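AB hydrolase-1 domain-containing protein (Thermoplasma acidophilum DSM 1728, PDB 3BDI) is of unknown function but is probably an alpha/beta hydrolase of the ABHD14 family, acting through a predicted serine nucleophile. Local coordinates at residues S29-H34 with D92-N97; M41-A46 with V103-S108; E88-Y93 with G112-T117. All coordinates share one frame; numbering follows the deposited sequence.

Contact 1 (S29-H34 with D92-N97); sequences SIALFH and DYLKAN
Ala31 points from strand 29-33 at the helix running through 92-96, and the Phe33 ring reaches it with CE1; they meet Leu94 and Tyr93 without a hydrogen bond between the segments. Ala31 CB lies 4.0 Å from Leu94 CD2 and also sits at the edge of the Tyr93 ring. Phe33 and Tyr93 run alongside each other, pointing in opposite directions: Tyr93 CD2 comes to the rim of the Phe33 ring, near its plane, 4.2 Å from Phe33 CE1, which meets the Tyr93 ring obliquely. Tyr93 gets there because its ring carbon CG is anti to the backbone N (chi1 173°), which carries the ring off the helix toward the strand. Asn97, just past the helix, packs on one face of this ring. Its ND2 lies over the rim of that face and donates to Tyr93 O (3.1 Å), from above the carbonyl plane, while Asn97 N reaches the same oxygen from the other side. Gln18 bonds to both Tyr93 OH and Asn97 OD1, tying ring and amide together. In this alpha/beta hydrolase sheet, strand 28-33 runs between strands 57-62 and 102-107, and Tyr60 and Pro62 of the former touch Tyr93, under helix 83-96.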
# COMPACT_ATOMS: atom_id res chain seq x y z
N SER A 29 -7.24 -1.00 -10.77
CA SER A 29 -7.02 -0.05 -9.66
C SER A 29 -5.87 -0.45 -8.77
O SER A 29 -5.55 -1.62 -8.53
CB SER A 29 -8.29 0.05 -8.80
OG SER A 29 -9.37 0.51 -9.59
N ILE A 30 -5.20 0.59 -8.24
CA ILE A 30 -4.21 0.43 -7.21
C ILE A 30 -4.39 1.56 -6.18
O ILE A 30 -4.66 2.70 -6.53
CB ILE A 30 -2.74 0.36 -7.76
CG1 ILE A 30 -1.77 -0.01 -6.64
CG2 ILE A 30 -2.38 1.66 -8.50
CD1 ILE A 30 -0.29 -0.26 -7.12
N ALA A 31 -4.31 1.18 -4.92
CA ALA A 31 -4.41 2.12 -3.79
C ALA A 31 -3.13 1.99 -2.96
O ALA A 31 -2.64 0.89 -2.73
CB ALA A 31 -5.66 1.81 -2.93
N LEU A 32 -2.60 3.14 -2.54
CA LEU A 32 -1.32 3.31 -1.90
C LEU A 32 -1.49 3.79 -0.48
O LEU A 32 -2.17 4.79 -0.26
CB LEU A 32 -0.45 4.33 -2.64
CG LEU A 32 -0.45 4.31 -4.16
CD1 LEU A 32 0.45 5.41 -4.73
CD2 LEU A 32 -0.07 3.00 -4.75
N PHE A 33 -0.83 3.12 0.46
CA PHE A 33 -0.98 3.40 1.93
C PHE A 33 0.39 3.66 2.52
O PHE A 33 1.28 2.84 2.47
CB PHE A 33 -1.75 2.26 2.61
CG PHE A 33 -3.09 2.03 1.99
CD1 PHE A 33 -4.17 2.80 2.33
CD2 PHE A 33 -3.24 1.08 0.99
CE1 PHE A 33 -5.39 2.63 1.70
CE2 PHE A 33 -4.45 0.92 0.37
CZ PHE A 33 -5.52 1.67 0.73
N HIS A 34 0.54 4.87 3.08
CA HIS A 34 1.81 5.38 3.55
C HIS A 34 2.27 4.80 4.90
O HIS A 34 1.51 4.22 5.68
CB HIS A 34 1.73 6.91 3.57
CG HIS A 34 0.75 7.43 4.55
ND1 HIS A 34 0.99 7.43 5.91
CD2 HIS A 34 -0.49 7.93 4.37
CE1 HIS A 34 -0.09 7.90 6.52
NE2 HIS A 34 -1.01 8.20 5.61
N ASP A 92 -13.43 -0.07 3.46
CA ASP A 92 -14.42 1.02 3.41
C ASP A 92 -14.01 2.15 2.49
O ASP A 92 -14.84 2.80 1.87
CB ASP A 92 -14.67 1.54 4.83
CG ASP A 92 -15.43 0.54 5.72
OD1 ASP A 92 -15.84 -0.53 5.21
OD2 ASP A 92 -15.52 0.76 6.95
N TYR A 93 -12.70 2.42 2.44
CA TYR A 93 -12.11 3.45 1.58
C TYR A 93 -12.26 3.08 0.11
O TYR A 93 -12.66 3.92 -0.69
CB TYR A 93 -10.63 3.61 1.95
CG TYR A 93 -9.87 4.52 1.02
CD1 TYR A 93 -10.08 5.88 1.01
CD2 TYR A 93 -8.98 3.97 0.09
CE1 TYR A 93 -9.37 6.67 0.15
CE2 TYR A 93 -8.26 4.75 -0.76
CZ TYR A 93 -8.48 6.12 -0.77
OH TYR A 93 -7.79 6.93 -1.64
N LEU A 94 -11.99 1.82 -0.24
CA LEU A 94 -12.22 1.39 -1.59
C LEU A 94 -13.71 1.50 -1.95
O LEU A 94 -14.05 2.04 -3.00
CB LEU A 94 -11.69 -0.02 -1.79
CG LEU A 94 -10.17 -0.22 -1.74
CD1 LEU A 94 -9.84 -1.71 -1.86
CD2 LEU A 94 -9.47 0.58 -2.86
N LYS A 95 -14.59 1.07 -1.05
CA LYS A 95 -16.04 1.15 -1.28
C LYS A 95 -16.48 2.58 -1.47
O LYS A 95 -17.29 2.89 -2.34
CB LYS A 95 -16.80 0.51 -0.11
CG LYS A 95 -18.33 0.53 -0.25
CD LYS A 95 -19.01 -0.23 0.89
N ALA A 96 -15.94 3.51 -0.67
CA ALA A 96 -16.32 4.91 -0.80
C ALA A 96 -15.99 5.50 -2.16
O ALA A 96 -16.64 6.41 -2.63
CB ALA A 96 -15.68 5.75 0.32
N ASN A 97 -14.92 4.98 -2.77
CA ASN A 97 -14.47 5.40 -4.09
C ASN A 97 -15.12 4.57 -5.22
O ASN A 97 -14.78 4.76 -6.37
CB ASN A 97 -12.94 5.30 -4.22
CG ASN A 97 -12.25 6.49 -3.61
OD1 ASN A 97 -12.35 7.61 -4.14
ND2 ASN A 97 -11.56 6.27 -2.46

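Contact 2 (M41-A46 with V103-S108); sequences MDWDKA and VIMGAS
Apolar contact carries this pairing, and all of it runs through the indole of Trp43. The six-membered end of the ring system reaches from the 3-10 turn 42-44 toward strand 103-107, where Ala107 CB lies at its edge, near the ring plane, 4.1 Å from Trp43 CH2. CG of Trp43 is anti to its carbonyl carbon (chi1 -54°), which sends the indole inward. Selenomethionine Met105 comes from the opposite direction: with CG anti to the backbone N its side chain runs out from the strand, and the bend at chi3 turns the methyl CE to the indole, where it approaches Trp43 CZ3 obliquely; the side chain has two conformers, so the exact fit at the methyl is doubtful. Among aromatic neighbours, Tyr189 meets the indole with planes at about 55°, and Leu32, Leu48 and Phe49 add further apolar packing. With an alanine in place of Trp43, the Ala107 methyl and the Met105 side chain would probably lose the indole they rest against, opening a gap between turn and strand. The strand leads into what looks like the nucleophile elbow of an alpha/beta hydrolase, in which Gly106, Ser108 and Gly110 fit the GxSxG pattern. Ser108 has a strained backbone (phi 63°) and stands right before helix 109-120. Polar interactions belong to the flanks. Ser108 OG is hydrogen-bonded to His186 NE2, consistent with a Ser-His-Asp triad completed by Asp158. Within the turn, Asp44 N bonds to Met41 O at 3.1 Å, shaping the backbone that carries Trp43.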
# COMPACT_ATOMS: atom_id res chain seq x y z
N MSE A 41 1.32 12.81 0.07
CA MSE A 41 2.15 13.76 -0.69
C MSE A 41 3.49 13.15 -1.09
O MSE A 41 4.05 13.51 -2.13
CB MSE A 41 2.37 15.05 0.07
CG MSE A 41 1.12 15.78 0.46
SE MSE A 41 0.10 16.41 -1.07
CE MSE A 41 1.41 17.62 -1.76
N ASP A 42 3.99 12.20 -0.31
CA ASP A 42 5.35 11.74 -0.50
C ASP A 42 5.52 10.80 -1.69
O ASP A 42 6.65 10.55 -2.11
CB ASP A 42 5.87 11.15 0.79
CG ASP A 42 6.06 12.21 1.81
OD1 ASP A 42 7.02 13.01 1.65
OD2 ASP A 42 5.29 12.33 2.77
N TRP A 43 4.44 10.29 -2.27
CA TRP A 43 4.47 9.51 -3.46
C TRP A 43 4.88 10.40 -4.67
O TRP A 43 5.14 9.84 -5.75
CB TRP A 43 3.09 8.87 -3.74
CG TRP A 43 2.49 8.06 -2.62
CD1 TRP A 43 1.25 8.26 -2.09
CD2 TRP A 43 3.06 6.93 -1.89
NE1 TRP A 43 1.01 7.35 -1.09
CE2 TRP A 43 2.10 6.53 -0.94
CE3 TRP A 43 4.31 6.29 -1.90
CZ2 TRP A 43 2.30 5.45 -0.09
CZ3 TRP A 43 4.50 5.21 -1.05
CH2 TRP A 43 3.49 4.82 -0.13
N ASP A 44 4.90 11.72 -4.51
CA ASP A 44 5.38 12.63 -5.57
C ASP A 44 6.83 12.28 -5.92
O ASP A 44 7.25 12.47 -7.06
CB ASP A 44 5.40 14.11 -5.10
CG ASP A 44 4.05 14.81 -5.11
OD1 ASP A 44 3.11 14.23 -5.67
OD2 ASP A 44 4.04 15.96 -4.59
N LYS A 45 7.63 11.84 -4.95
CA LYS A 45 9.07 11.73 -5.21
C LYS A 45 9.34 10.71 -6.31
O LYS A 45 10.28 10.90 -7.09
CB LYS A 45 9.78 11.31 -3.91
CG LYS A 45 11.26 11.12 -4.00
CD LYS A 45 12.02 12.41 -4.28
CE LYS A 45 13.47 12.14 -4.60
NZ LYS A 45 14.16 11.60 -3.35
N ALA A 46 8.56 9.62 -6.36
CA ALA A 46 8.68 8.63 -7.39
C ALA A 46 7.64 8.75 -8.49
O ALA A 46 7.53 7.86 -9.36
CB ALA A 46 8.62 7.22 -6.74
N VAL A 103 -5.49 -3.70 -6.53
CA VAL A 103 -4.14 -3.93 -5.99
C VAL A 103 -3.94 -2.96 -4.81
O VAL A 103 -4.44 -1.81 -4.86
CB VAL A 103 -3.05 -3.71 -7.04
CG1 VAL A 103 -1.67 -3.89 -6.43
CG2 VAL A 103 -3.24 -4.73 -8.22
N ILE A 104 -3.33 -3.43 -3.73
CA ILE A 104 -3.04 -2.52 -2.61
C ILE A 104 -1.55 -2.58 -2.29
O ILE A 104 -0.95 -3.67 -2.22
CB ILE A 104 -3.96 -2.81 -1.41
CG1 ILE A 104 -3.84 -4.26 -0.93
CG2 ILE A 104 -5.40 -2.43 -1.78
CD1 ILE A 104 -4.74 -4.57 0.28
N MSE A 105 -0.97 -1.39 -2.18
CA MSE A 105 0.43 -1.22 -1.85
C MSE A 105 0.53 -0.51 -0.53
O MSE A 105 -0.26 0.40 -0.27
CB MSE A 105 1.12 -0.38 -2.93
CG MSE A 105 2.51 0.08 -2.54
SE MSE A 105 3.45 0.88 -4.04
CE MSE A 105 4.09 2.45 -3.14
N GLY A 106 1.45 -0.96 0.32
CA GLY A 106 1.68 -0.31 1.59
C GLY A 106 3.15 -0.26 1.93
O GLY A 106 3.89 -1.25 1.75
N ALA A 107 3.57 0.88 2.50
CA ALA A 107 4.91 1.04 3.00
C ALA A 107 4.91 1.00 4.52
O ALA A 107 4.16 1.71 5.17
CB ALA A 107 5.49 2.36 2.54
N SER A 108 5.76 0.15 5.12
CA SER A 108 6.04 0.17 6.56
C SER A 108 4.72 -0.13 7.31
O SER A 108 4.14 -1.21 7.08
CB SER A 108 6.77 1.44 6.95
OG SER A 108 7.33 1.34 8.25

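Contact 3 (E88-Y93 with G112-T117); sequences EFIRDY and GMVIMT
The segments 88-93 and 112-117 of helices 83-96 and 109-120 cross at -76° with their axes 9.5 Å apart, and the CA atoms of Ile90 and Thr117 mark the closest backbone pair at 6.8 Å. Ile90 carries the contact from the first helix. Its chain is extended to CD1, which lands among three residues of the other helix. Ile90 CD1 lies 4.0 Å from Met113 CB and 4.1 Å from Val114 CG1. Its closest approach is to the hydroxyl, Ile90 CD1 to Thr117 OG1 at 3.4 Å. Farther back, the second branch of Ile90 lies against the threonine methyl, Ile90 CG2 to Thr117 CG2 at 3.8 Å. Ile90 thus crosses Thr117 obliquely, with one branch at the hydroxyl and the other at the methyl. The hydroxyl can lie in apolar surroundings because it is satisfied inside its own helix: with OG1 anti to the carbonyl carbon (chi1 -56°), Thr117 OG1 donates to Met113 O at 2.8 Å, tilted 35° from the carbonyl plane. Thr117 N, in the ordinary helical bond, reaches that oxygen from the opposite face, so two donors grip Met113 O, and the OG1 bond holds the threonine's chi1. Beside the interface, on helix 88-93, the Phe89 ring carries Tyr93 CB over one face and meets Tyr64 and Tyr76 edge-to-face. This is the packing of two successive helices linked through strand 102-107, the second being the helix that follows the probable nucleophile elbow. Both helices cover the sheet here, where Phe33 of strand 28-33 touches Ile90 and Val114.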
# COMPACT_ATOMS: atom_id res chain seq x y z
N GLU A 88 -10.54 -2.66 8.03
CA GLU A 88 -11.85 -2.00 7.86
C GLU A 88 -11.69 -0.72 7.06
O GLU A 88 -12.41 -0.50 6.09
CB GLU A 88 -12.50 -1.67 9.21
CG GLU A 88 -12.90 -2.88 10.03
CD GLU A 88 -13.77 -3.80 9.27
OE1 GLU A 88 -14.83 -3.38 8.73
OE2 GLU A 88 -13.39 -4.98 9.25
N PHE A 89 -10.71 0.10 7.43
CA PHE A 89 -10.48 1.33 6.69
C PHE A 89 -10.26 1.07 5.22
O PHE A 89 -10.87 1.70 4.37
CB PHE A 89 -9.31 2.14 7.22
CG PHE A 89 -9.10 3.38 6.43
CD1 PHE A 89 -9.97 4.43 6.53
CD2 PHE A 89 -8.06 3.47 5.52
CE1 PHE A 89 -9.80 5.54 5.72
CE2 PHE A 89 -7.89 4.58 4.74
CZ PHE A 89 -8.77 5.61 4.86
N ILE A 90 -9.35 0.14 4.88
CA ILE A 90 -9.03 -0.05 3.47
C ILE A 90 -10.24 -0.55 2.66
O ILE A 90 -10.54 -0.03 1.58
CB ILE A 90 -7.77 -0.92 3.29
CG1 ILE A 90 -6.58 -0.14 3.83
CG2 ILE A 90 -7.59 -1.33 1.79
CD1 ILE A 90 -5.21 -0.83 3.75
N ARG A 91 -10.96 -1.51 3.24
CA ARG A 91 -12.21 -1.99 2.62
C ARG A 91 -13.20 -0.84 2.40
O ARG A 91 -13.74 -0.67 1.31
CB ARG A 91 -12.84 -3.05 3.49
CG ARG A 91 -14.08 -3.66 2.88
CD ARG A 91 -14.71 -4.60 3.83
NE ARG A 91 -15.67 -3.96 4.73
CZ ARG A 91 -15.43 -3.54 5.96
NH1 ARG A 91 -14.23 -3.61 6.52
NH2 ARG A 91 -16.42 -3.02 6.66
N ASP A 92 -13.43 -0.07 3.46
CA ASP A 92 -14.42 1.02 3.41
C ASP A 92 -14.01 2.15 2.49
O ASP A 92 -14.84 2.80 1.87
CB ASP A 92 -14.67 1.54 4.83
CG ASP A 92 -15.43 0.54 5.72
OD1 ASP A 92 -15.84 -0.53 5.21
OD2 ASP A 92 -15.52 0.76 6.95
N TYR A 93 -12.70 2.42 2.44
CA TYR A 93 -12.11 3.45 1.58
C TYR A 93 -12.26 3.08 0.11
O TYR A 93 -12.66 3.92 -0.69
CB TYR A 93 -10.63 3.61 1.95
CG TYR A 93 -9.87 4.52 1.02
CD1 TYR A 93 -10.08 5.88 1.01
CD2 TYR A 93 -8.98 3.97 0.09
CE1 TYR A 93 -9.37 6.67 0.15
CE2 TYR A 93 -8.26 4.75 -0.76
CZ TYR A 93 -8.48 6.12 -0.77
OH TYR A 93 -7.79 6.93 -1.64
N GLY A 112 1.97 -3.39 6.71
CA GLY A 112 1.17 -4.17 7.63
C GLY A 112 -0.31 -4.07 7.38
O GLY A 112 -1.05 -5.08 7.41
N MSE A 113 -0.78 -2.86 7.08
CA MSE A 113 -2.19 -2.68 6.84
C MSE A 113 -2.67 -3.46 5.63
O MSE A 113 -3.78 -4.04 5.66
CB MSE A 113 -2.52 -1.20 6.65
CG MSE A 113 -2.29 -0.36 7.86
SE MSE A 113 -2.75 1.48 7.52
CE MSE A 113 -2.54 2.10 9.33
N VAL A 114 -1.90 -3.42 4.54
CA VAL A 114 -2.36 -4.13 3.34
C VAL A 114 -2.31 -5.65 3.52
O VAL A 114 -3.17 -6.36 2.96
CB VAL A 114 -1.63 -3.72 2.07
CG1 VAL A 114 -1.86 -2.25 1.80
CG2 VAL A 114 -0.14 -4.08 2.08
N ILE A 115 -1.35 -6.14 4.29
CA ILE A 115 -1.33 -7.58 4.62
C ILE A 115 -2.61 -7.94 5.39
O ILE A 115 -3.35 -8.88 5.01
CB ILE A 115 -0.01 -7.97 5.32
CG1 ILE A 115 1.11 -7.95 4.25
CG2 ILE A 115 -0.09 -9.36 6.01
CD1 ILE A 115 2.49 -8.06 4.74
N MSE A 116 -2.90 -7.19 6.44
CA MSE A 116 -4.08 -7.47 7.22
C MSE A 116 -5.35 -7.40 6.40
O MSE A 116 -6.27 -8.22 6.57
CB MSE A 116 -4.20 -6.53 8.43
CG MSE A 116 -5.44 -6.85 9.32
SE MSE A 116 -5.36 -8.62 10.16
CE MSE A 116 -4.34 -8.07 11.60
N THR A 117 -5.45 -6.42 5.52
CA THR A 117 -6.62 -6.33 4.65
C THR A 117 -6.79 -7.58 3.76
O THR A 117 -7.91 -8.05 3.55
CB THR A 117 -6.52 -5.10 3.75
OG1 THR A 117 -6.36 -3.95 4.59
CG2 THR A 117 -7.73 -4.93 2.85

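All three contacts are buried and apolar across their interfaces, but they lie on two sides of one sheet. Contacts 1 and 3 share helix 83-96: contact 1 sets it on strand 28-33, contact 3 against helix 109-120, and Phe33 belongs to the surroundings of both. Contact 2 packs a loop turn on the other face, near helices 48-53 and 193-205. Strands 28-33 and 102-107 connect the two sides, Ala31 O and Met105 N lying 2.9 Å apart as a probable hydrogen bond. Aromatic rings dominate contacts 1 and 2, branched aliphatic packing contact 3; of the three, contact 2 includes the probable catalytic serine.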